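Local coordinates for protein putative N-acetylmuramoyl-L-alanine amidase,autolysin cwp6 (Peptoclostridium difficile, PDB 5J72) that probably hydrolyses the amide bond between N-acetylmuramic acid and L-alanine in peptidoglycan as a zinc-dependent autolysin, anchored to the cell wall by CWB2 domains, at residues D420-D424 / S425-S429; E490-S494 / K495-V499. All blocks are in the same frame, centred on the assembly; numbering follows the deposited sequence.

Contact 1 of 2, residues D420-D424 / S425-S429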
ATOM      1  N   ASP A 420       2.912   6.419  14.595  1.00 28.66           N
ATOM      2  CA  ASP A 420       2.877   7.844  14.845  1.00 33.74           C
ATOM      3  C   ASP A 420       3.939   8.569  13.962  1.00 35.49           C
ATOM      4  O   ASP A 420       5.020   8.024  13.730  1.00 35.13           O
ATOM      5  CB  ASP A 420       3.239   8.080  16.313  1.00 40.88           C
ATOM      6  CG  ASP A 420       3.028   9.528  16.665  1.00 50.23           C
ATOM      7  OD1 ASP A 420       4.007  10.185  17.045  1.00 53.46           O
ATOM      8  OD2 ASP A 420       1.871  10.007  16.539  1.00 53.51           O
ATOM      9  N   GLY A 421       3.637   9.765  13.481  1.00 36.33           N
ATOM     10  CA  GLY A 421       4.628  10.505  12.702  1.00 37.58           C
ATOM     11  C   GLY A 421       4.112  11.001  11.374  1.00 37.10           C
ATOM     12  O   GLY A 421       4.653  11.970  10.853  1.00 34.50           O
ATOM     13  N   MET A 422       3.100  10.336  10.801  1.00 31.16           N
ATOM     14  CA  MET A 422       2.554  10.788   9.552  1.00 30.69           C
ATOM     15  C   MET A 422       1.766  12.084   9.814  1.00 34.20           C
ATOM     16  O   MET A 422       1.027  12.150  10.797  1.00 33.26           O
ATOM     17  CB  MET A 422       1.630   9.721   8.933  1.00 29.36           C
ATOM     18  CG  MET A 422       1.114  10.143   7.547  1.00 24.95           C
ATOM     19  SD  MET A 422       0.473   8.734   6.613  1.00 27.26           S
ATOM     20  CE  MET A 422       1.919   7.798   6.439  1.00 28.53           C
ATOM     21  N   LYS A 423       1.910  13.110   8.959  1.00 31.58           N
ATOM     22  CA  LYS A 423       1.200  14.376   9.200  1.00 32.61           C
ATOM     23  C   LYS A 423      -0.286  14.233   9.084  1.00 33.81           C
ATOM     24  O   LYS A 423      -0.767  13.455   8.271  1.00 29.87           O
ATOM     25  CB  LYS A 423       1.630  15.453   8.174  1.00 35.05           C
ATOM     26  CG  LYS A 423       3.125  15.689   8.144  1.00 44.74           C
ATOM     27  CD  LYS A 423       3.693  15.860   9.519  1.00 54.78           C
ATOM     28  CE  LYS A 423       4.133  17.278   9.736  1.00 61.40           C
ATOM     29  NZ  LYS A 423       5.590  17.327  10.017  1.00 66.58           N
ATOM     30  N   ASP A 424      -1.041  15.019   9.878  1.00 32.62           N
ATOM     31  CA  ASP A 424      -2.501  14.966   9.841  1.00 35.27           C
ATOM     32  C   ASP A 424      -2.973  15.220   8.493  1.00 34.01           C
ATOM     33  O   ASP A 424      -3.948  14.671   7.998  1.00 34.93           O
ATOM     34  CB  ASP A 424      -3.105  16.069  10.770  1.00 41.84           C
ATOM     35  CG  ASP A 424      -2.947  15.800  12.260  1.00 51.66           C
ATOM     36  OD1 ASP A 424      -2.581  14.666  12.625  1.00 52.31           O
ATOM     37  OD2 ASP A 424      -3.184  16.726  13.058  1.00 56.00           O
ATOM     38  N   SER A 425      -2.266  16.143   7.869  1.00 36.17           N
ATOM     39  CA  SER A 425      -2.507  16.603   6.519  1.00 35.43           C
ATOM     40  C   SER A 425      -2.549  15.407   5.502  1.00 32.46           C
ATOM     41  O   SER A 425      -3.433  15.295   4.655  1.00 32.39           O
ATOM     42  CB  SER A 425      -1.349  17.548   6.170  1.00 39.86           C
ATOM     43  OG  SER A 425      -1.390  17.919   4.818  1.00 50.65           O
ATOM     44  N   VAL A 426      -1.562  14.544   5.607  1.00 29.85           N
ATOM     45  CA  VAL A 426      -1.413  13.377   4.722  1.00 29.53           C
ATOM     46  C   VAL A 426      -2.482  12.296   4.955  1.00 24.65           C
ATOM     47  O   VAL A 426      -3.135  11.873   4.001  1.00 23.86           O
ATOM     48  CB  VAL A 426       0.015  12.854   5.023  1.00 29.00           C
ATOM     49  CG1 VAL A 426       0.304  11.583   4.206  1.00 27.49           C
ATOM     50  CG2 VAL A 426       1.037  13.974   4.713  1.00 31.40           C
ATOM     51  N   ILE A 427      -2.656  11.882   6.222  1.00 27.31           N
ATOM     52  CA  ILE A 427      -3.659  10.832   6.488  1.00 28.82           C
ATOM     53  C   ILE A 427      -5.087  11.375   6.130  1.00 25.41           C
ATOM     54  O   ILE A 427      -5.911  10.665   5.522  1.00 24.10           O
ATOM     55  CB  ILE A 427      -3.510  10.339   7.975  1.00 28.53           C
ATOM     56  CG1 ILE A 427      -4.427   9.090   8.196  1.00 28.89           C
ATOM     57  CG2 ILE A 427      -3.848  11.450   8.979  1.00 27.79           C
ATOM     58  CD1 ILE A 427      -3.849   7.838   7.388  1.00 31.42           C
ATOM     59  N   ASN A 428      -5.352  12.655   6.433  1.00 27.21           N
ATOM     60  CA  ASN A 428      -6.673  13.202   6.114  1.00 31.75           C
ATOM     61  C   ASN A 428      -6.895  13.295   4.644  1.00 28.50           C
ATOM     62  O   ASN A 428      -8.007  13.106   4.174  1.00 28.12           O
ATOM     63  CB  ASN A 428      -6.874  14.617   6.755  1.00 36.06           C
ATOM     64  CG  ASN A 428      -8.187  15.203   6.250  1.00 52.55           C
ATOM     65  OD1 ASN A 428      -8.185  16.058   5.344  1.00 56.09           O
ATOM     66  ND2 ASN A 428      -9.358  14.711   6.694  1.00 54.34           N
ATOM     67  N   SER A 429      -5.810  13.564   3.855  1.00 27.01           N
ATOM     68  CA  SER A 429      -5.955  13.610   2.396  1.00 22.66           C
ATOM     69  C   SER A 429      -6.356  12.242   1.892  1.00 22.19           C
ATOM     70  O   SER A 429      -7.231  12.083   1.044  1.00 23.34           O
ATOM     71  CB  SER A 429      -4.616  14.005   1.733  1.00 25.38           C
ATOM     72  OG  SER A 429      -4.718  13.868   0.335  1.00 28.95           O
TER

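Contact 2 of 2, residues E490-S494 / K495-V499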
ATOM      1  N   GLU A 490       6.596  13.875  -7.518  1.00 19.39           N
ATOM      2  CA  GLU A 490       7.074  13.193  -6.304  1.00 19.55           C
ATOM      3  C   GLU A 490       8.280  14.018  -5.695  1.00 24.87           C
ATOM      4  O   GLU A 490       8.333  14.239  -4.499  1.00 22.88           O
ATOM      5  CB  GLU A 490       7.598  11.814  -6.688  1.00 25.69           C
ATOM      6  CG  GLU A 490       7.788  10.999  -5.429  1.00 37.20           C
ATOM      7  CD  GLU A 490       6.420  10.418  -4.955  1.00 50.10           C
ATOM      8  OE1 GLU A 490       5.357  10.993  -5.263  1.00 52.60           O
ATOM      9  OE2 GLU A 490       6.435   9.386  -4.295  1.00 56.32           O
ATOM     10  N   TYR A 491       9.204  14.473  -6.563  1.00 23.30           N
ATOM     11  CA  TYR A 491      10.343  15.260  -6.042  1.00 23.95           C
ATOM     12  C   TYR A 491       9.853  16.533  -5.446  1.00 26.17           C
ATOM     13  O   TYR A 491      10.227  16.876  -4.312  1.00 23.53           O
ATOM     14  CB  TYR A 491      11.346  15.546  -7.149  1.00 22.87           C
ATOM     15  CG  TYR A 491      12.461  16.426  -6.598  1.00 27.37           C
ATOM     16  CD1 TYR A 491      13.520  15.872  -5.890  1.00 27.09           C
ATOM     17  CD2 TYR A 491      12.393  17.812  -6.703  1.00 27.14           C
ATOM     18  CE1 TYR A 491      14.479  16.678  -5.283  1.00 30.45           C
ATOM     19  CE2 TYR A 491      13.360  18.636  -6.114  1.00 26.24           C
ATOM     20  CZ  TYR A 491      14.395  18.060  -5.402  1.00 33.15           C
ATOM     21  OH  TYR A 491      15.337  18.876  -4.811  1.00 31.61           O
ATOM     22  N   LEU A 492       8.977  17.269  -6.149  1.00 22.61           N
ATOM     23  CA  LEU A 492       8.510  18.543  -5.590  1.00 23.77           C
ATOM     24  C   LEU A 492       7.791  18.373  -4.259  1.00 26.08           C
ATOM     25  O   LEU A 492       7.972  19.181  -3.327  1.00 23.75           O
ATOM     26  CB  LEU A 492       7.559  19.231  -6.602  1.00 20.89           C
ATOM     27  CG  LEU A 492       8.332  19.713  -7.864  1.00 24.93           C
ATOM     28  CD1 LEU A 492       7.361  20.184  -8.962  1.00 20.06           C
ATOM     29  CD2 LEU A 492       9.233  20.931  -7.441  1.00 23.97           C
ATOM     30  N   ARG A 493       6.940  17.338  -4.161  1.00 22.17           N
ATOM     31  CA  ARG A 493       6.214  17.153  -2.907  1.00 24.67           C
ATOM     32  C   ARG A 493       7.160  16.804  -1.777  1.00 22.63           C
ATOM     33  O   ARG A 493       6.893  17.214  -0.646  1.00 24.62           O
ATOM     34  CB  ARG A 493       5.173  16.017  -3.034  1.00 24.34           C
ATOM     35  CG  ARG A 493       4.079  16.408  -3.976  1.00 24.83           C
ATOM     36  CD  ARG A 493       2.890  15.433  -3.887  1.00 24.94           C
ATOM     37  NE  ARG A 493       1.794  15.996  -4.680  1.00 28.02           N
ATOM     38  CZ  ARG A 493       0.788  15.277  -5.162  1.00 33.44           C
ATOM     39  NH1 ARG A 493       0.722  13.964  -4.927  1.00 27.29           N
ATOM     40  NH2 ARG A 493      -0.164  15.859  -5.873  1.00 30.21           N
ATOM     41  N   SER A 494       8.189  16.036  -2.049  1.00 24.01           N
ATOM     42  CA  SER A 494       9.134  15.655  -1.005  1.00 28.37           C
ATOM     43  C   SER A 494       9.912  16.904  -0.482  1.00 34.00           C
ATOM     44  O   SER A 494      10.519  16.825   0.592  1.00 30.61           O
ATOM     45  CB  SER A 494      10.111  14.630  -1.539  1.00 27.70           C
ATOM     46  OG  SER A 494      11.120  15.272  -2.300  1.00 25.90           O
ATOM     47  N   LYS A 495       9.902  18.028  -1.232  1.00 31.19           N
ATOM     48  CA  LYS A 495      10.573  19.272  -0.780  1.00 27.38           C
ATOM     49  C   LYS A 495       9.550  20.265  -0.275  1.00 29.18           C
ATOM     50  O   LYS A 495       9.886  21.431  -0.101  1.00 31.22           O
ATOM     51  CB  LYS A 495      11.386  19.876  -1.935  1.00 25.14           C
ATOM     52  CG  LYS A 495      12.440  18.907  -2.438  1.00 23.11           C
ATOM     53  CD  LYS A 495      13.252  18.412  -1.255  1.00 31.76           C
ATOM     54  CE  LYS A 495      14.654  18.144  -1.680  1.00 41.63           C
ATOM     55  NZ  LYS A 495      14.946  16.703  -1.694  1.00 50.93           N
ATOM     56  N   GLY A 496       8.302  19.849  -0.029  1.00 26.27           N
ATOM     57  CA  GLY A 496       7.316  20.762   0.537  1.00 28.86           C
ATOM     58  C   GLY A 496       6.635  21.707  -0.440  1.00 33.67           C
ATOM     59  O   GLY A 496       6.013  22.675  -0.018  1.00 33.31           O
ATOM     60  N   ILE A 497       6.735  21.444  -1.770  1.00 30.79           N
ATOM     61  CA  ILE A 497       6.068  22.298  -2.756  1.00 27.15           C
ATOM     62  C   ILE A 497       4.719  21.649  -3.114  1.00 28.09           C
ATOM     63  O   ILE A 497       4.688  20.448  -3.299  1.00 29.72           O
ATOM     64  CB  ILE A 497       7.038  22.454  -4.003  1.00 27.63           C
ATOM     65  CG1 ILE A 497       8.260  23.349  -3.599  1.00 28.23           C
ATOM     66  CG2 ILE A 497       6.282  23.095  -5.207  1.00 26.89           C
ATOM     67  CD1 ILE A 497       9.587  23.125  -4.388  1.00 28.14           C
ATOM     68  N   ASN A 498       3.655  22.386  -3.167  1.00 26.70           N
ATOM     69  CA  ASN A 498       2.351  21.861  -3.520  1.00 29.93           C
ATOM     70  C   ASN A 498       2.295  21.627  -5.005  1.00 32.85           C
ATOM     71  O   ASN A 498       2.682  22.520  -5.749  1.00 29.62           O
ATOM     72  CB  ASN A 498       1.271  22.858  -3.166  1.00 38.05           C
ATOM     73  CG  ASN A 498       1.334  23.208  -1.709  1.00 52.90           C
ATOM     74  OD1 ASN A 498       1.230  24.391  -1.359  1.00 58.10           O
ATOM     75  ND2 ASN A 498       1.583  22.237  -0.824  1.00 55.22           N
ATOM     76  N   VAL A 499       1.785  20.464  -5.441  1.00 30.55           N
ATOM     77  CA  VAL A 499       1.729  20.171  -6.858  1.00 28.55           C
ATOM     78  C   VAL A 499       0.389  19.760  -7.256  1.00 28.76           C
ATOM     79  O   VAL A 499      -0.202  18.911  -6.589  1.00 27.95           O
ATOM     80  CB  VAL A 499       2.718  19.047  -7.233  1.00 26.42           C
ATOM     81  CG1 VAL A 499       2.721  18.816  -8.757  1.00 26.91           C
ATOM     82  CG2 VAL A 499       4.110  19.402  -6.773  1.00 24.88           C
TER
HETATM   83  O   HOH W   1       4.441  18.727  -0.531  1.00 58.88           O

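Contact 1 of 2, residues D420-D424 / S425-S429
Lys-423 O, at the head of helix 424-433, accepts from two successive backbone nitrogens, those of Val-426 and Ile-427. The bond from Ile-427 N is 3.2 Å long and nearly straight at 167°, whereas Val-426 N lies 3.0 Å from the same Lys-423 O but is weak because its N-H points poorly, at 124°. Lys-423 thus occupies the N-cap position, and the next regular bond, Asn-428 N to Asp-424 O at 2.9 Å, carries the helix onward. Asp-424, in the first turn, puts a carboxylate near the positive end of the helix dipole, a placement that probably suits an acidic residue.

Apolar contact backs these bonds. Met-422 has its CG anti to the backbone N (chi1 -176°), which carries the chain over Val-426; the two side chains cross at about a right angle, with Met-422 CG and SD each 3.7 Å from Val-426 CG1. The other branch, Val-426 CG2, rests 3.8 Å from Lys-423 CB; the two valine branches thus meet Met-422 and the base of Lys-423, while the lysine's bent chain leads its amine away.

The turn joins strand 411-418 to its helix within a CWB2 domain. Met-422 lies against strands 362-370 and 391-394, Val-426 meets Thr-394, and Ile-427 packs on Val-368, Val-415 and Val-132, seating the helix start on parallel strands.

Contact 2 of 2, residues E490-S494 / K495-V499
A Schellman motif ends helix 477-494 and turns the chain into strand 498-501, an edge strand of the amidase sheet. Its two bonds run from Ile-497 N to Leu-492 O at 3.0 Å and from Gly-496 N to Arg-493 O at 3.1 Å. Gly-496 is the C-prime residue: its positive phi (81°) would press any side chain onto the carbonyl oxygen before it, a conformation glycine tolerates readily. Leu-492 O also accepts from Lys-495 N, which arrives over the opposite face of the carbonyl plane from Ile-497 N. A water donates to both Arg-493 O and Ile-497 O, bridging the helix end to the outgoing chain.

Apolar residues close the turn on its buried side. Leu-492 CB meets Val-499 CG2 at 3.5 Å, tighter than usual for two carbons, while Leu-492 CD2 touches Ile-497 CD1; both Leu-492 and Ile-497 also rest on Val-454 of strand 453-458. Toward solvent, the bent chain of Lys-495 crosses one face of the Tyr-491 ring, with CG 4.0 Å from the centroid in a CH-pi contact. The phenol OH is hydrogen-bonded to Glu-634 on helix 619-637.

Arg-493 is extended from CG to NE, long enough to span from helix to strand. Its NH1 bonds Val-399 O, while NH2 donates to Val-499 O at 3.1 Å and 174°, with that oxygen in the guanidinium plane but the donor above the carbonyl plane.

Contacts 1 and 2 are opposite passages in the chain: residues 420-429 leave a strand and start a helix, whereas 490-499 finish a helix and enter a strand. They belong to different modules, a CWB2 module and the amidase, yet their centres are about 15 Å apart and their nearest atoms about 8 Å. Contact 2 reaches across to the CWB2 side, since Arg-493 and Glu-490 bond Val-399 and Ser-400, just beyond Lys-396, to which the Lys-423 backbone bonds. A bound sodium ion lies about 13 Å from the Asn-428 side chain and about 14 Å from that of Arg-493. Neither contact joins the zinc site, although its ligand Glu-477 begins the helix that contact 2 ends.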